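Local coordinates for probable 2-dehydro-3-deoxygalactonokinase DgoK1 (Sinorhizobium meliloti, PDB 3T69), which probably phosphorylates 2-dehydro-3-deoxy-D-galactonate with ATP, a step in the breakdown of galactose by the DeLey-Doudoroff pathway, at residues L21-E26 with A57-P62. Numbering follows the deposited sequence.
Sequences LWIIGE and AAVSAP
I23 meets V59 and A61 in a small apolar contact between a strand and the turn that follows helix 50-58. The strand is 19-24, in the mixed sheet that also holds strand 9-14. The helix leads into the turn, and A58 and V59 touch strand 30-36. No hydrogen bond joins the two segments, and together they bury 117 Å². The side chains of I23 and V59 meet end on. CD1 of I23 lies 3.6 Å from CG2 of V59. CG1 of I23 stands a little further from the same methyl, at 3.9 Å. Thus one branch of the valine takes both atoms of the isoleucine's longer arm. A chi1 of -54° in I23, with CG1 anti to the carbonyl carbon, carries that arm to the methyl. CD1 of I23 also comes within 4.3 Å of CB of A61, a looser touch. The backbones stay well apart, with 7.9 Å between CA of I23 and CA of A61.

A Schellman motif ends the helix and turns the chain here. S60 N makes a hydrogen bond to A57 O (2.9 Å), A61 N pairs with the carbonyl just before A57, and S60 takes the positive phi of the C-prime residue. V59 and A61, on either side of S60 in sequence, both start their side chains toward the strand, whereas that of S60 starts away from it. I23 also packs on L65 from a nearby loop. W22, the residue before I23, packs on helix 290-305. Strand 30-36 pairs with strand 19-24 and adds A32, which touches both I23 and V59.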
loop_
_atom_site.group_PDB
_atom_site.type_symbol
_atom_site.label_atom_id
_atom_site.label_comp_id
_atom_site.label_asym_id
_atom_site.label_seq_id
_atom_site.Cartn_x
_atom_site.Cartn_y
_atom_site.Cartn_z
ATOM N N LEU B 21 8.842 18.102 23.542
ATOM C CA LEU B 21 9.825 19.037 24.117
ATOM C C LEU B 21 10.385 18.589 25.482
ATOM O O LEU B 21 9.698 17.978 26.279
ATOM C CB LEU B 21 9.201 20.421 24.246
ATOM C CG LEU B 21 10.092 21.530 24.792
ATOM C CD1 LEU B 21 9.767 22.853 24.157
ATOM C CD2 LEU B 21 9.958 21.653 26.273
ATOM N N TRP B 22 11.645 18.921 25.738
ATOM C CA TRP B 22 12.306 18.687 27.025
ATOM C C TRP B 22 13.136 19.931 27.385
ATOM O O TRP B 22 13.905 20.408 26.567
ATOM C CB TRP B 22 13.273 17.484 26.957
ATOM C CG TRP B 22 12.702 16.081 26.673
ATOM C CD1 TRP B 22 12.351 15.120 27.596
ATOM C CD2 TRP B 22 12.515 15.476 25.386
ATOM N NE1 TRP B 22 11.926 13.971 26.957
ATOM C CE2 TRP B 22 12.011 14.169 25.603
ATOM C CE3 TRP B 22 12.696 15.918 24.067
ATOM C CZ2 TRP B 22 11.692 13.309 24.540
ATOM C CZ3 TRP B 22 12.385 15.058 23.020
ATOM C CH2 TRP B 22 11.889 13.773 23.261
ATOM N N ILE B 23 13.002 20.431 28.614
ATOM C CA ILE B 23 13.810 21.541 29.088
ATOM C C ILE B 23 14.920 20.898 29.889
ATOM O O ILE B 23 14.647 20.021 30.681
ATOM C CB ILE B 23 12.993 22.437 30.010
ATOM C CG1 ILE B 23 11.695 22.912 29.348
ATOM C CG2 ILE B 23 13.852 23.605 30.544
ATOM C CD1 ILE B 23 11.848 24.098 28.458
ATOM N N ILE B 24 16.163 21.320 29.693
ATOM C CA ILE B 24 17.302 20.652 30.329
ATOM C C ILE B 24 18.169 21.613 31.173
ATOM O O ILE B 24 18.368 22.783 30.800
ATOM C CB ILE B 24 18.184 19.932 29.265
ATOM C CG1 ILE B 24 17.368 18.934 28.452
ATOM C CG2 ILE B 24 19.426 19.243 29.888
ATOM C CD1 ILE B 24 16.852 17.735 29.225
ATOM N N GLY B 25 18.699 21.126 32.300
ATOM C CA GLY B 25 19.589 21.938 33.135
ATOM C C GLY B 25 21.057 21.619 32.915
ATOM O O GLY B 25 21.392 20.550 32.409
ATOM N N GLU B 26 21.931 22.547 33.301
ATOM C CA GLU B 26 23.393 22.342 33.310
ATOM C C GLU B 26 23.890 21.096 34.114
ATOM O O GLU B 26 25.006 20.567 33.900
ATOM C CB GLU B 26 24.050 23.610 33.844
ATOM C CG GLU B 26 23.750 24.863 33.000
ATOM C CD GLU B 26 24.096 26.151 33.734
ATOM O OE1 GLU B 26 25.162 26.728 33.405
ATOM O OE2 GLU B 26 23.310 26.565 34.644
ATOM N N ALA B 57 5.891 29.150 26.746
ATOM C CA ALA B 57 5.157 29.900 27.756
ATOM C C ALA B 57 4.646 28.920 28.835
ATOM O O ALA B 57 4.922 29.074 30.042
ATOM C CB ALA B 57 3.995 30.671 27.124
ATOM N N ALA B 58 3.950 27.884 28.368
ATOM C CA ALA B 58 3.406 26.877 29.240
ATOM C C ALA B 58 4.408 26.524 30.337
ATOM O O ALA B 58 4.118 26.742 31.523
ATOM C CB ALA B 58 2.998 25.652 28.455
ATOM N N VAL B 59 5.594 26.047 29.951
ATOM C CA VAL B 59 6.577 25.544 30.930
ATOM C C VAL B 59 7.415 26.585 31.718
ATOM O O VAL B 59 8.368 26.202 32.427
ATOM C CB VAL B 59 7.525 24.418 30.321
ATOM C CG1 VAL B 59 6.735 23.235 29.815
ATOM C CG2 VAL B 59 8.425 24.947 29.210
ATOM N N SER B 60 7.078 27.874 31.611
ATOM C CA SER B 60 7.886 28.927 32.266
ATOM C C SER B 60 9.417 28.863 31.863
ATOM O O SER B 60 10.343 28.828 32.705
ATOM C CB SER B 60 7.654 28.935 33.803
ATOM N N ALA B 61 9.657 28.836 30.552
ATOM C CA ALA B 61 11.009 28.857 29.997
ATOM C C ALA B 61 11.597 30.255 30.038
ATOM O O ALA B 61 10.898 31.235 29.757
ATOM C CB ALA B 61 10.997 28.356 28.552
ATOM N N PRO B 62 12.894 30.347 30.371
ATOM C CA PRO B 62 13.617 31.606 30.237
ATOM C C PRO B 62 13.456 32.095 28.800
ATOM O O PRO B 62 13.523 31.271 27.858
ATOM C CB PRO B 62 15.079 31.205 30.494
ATOM C CG PRO B 62 14.993 29.944 31.322
ATOM C CD PRO B 62 13.769 29.236 30.802
#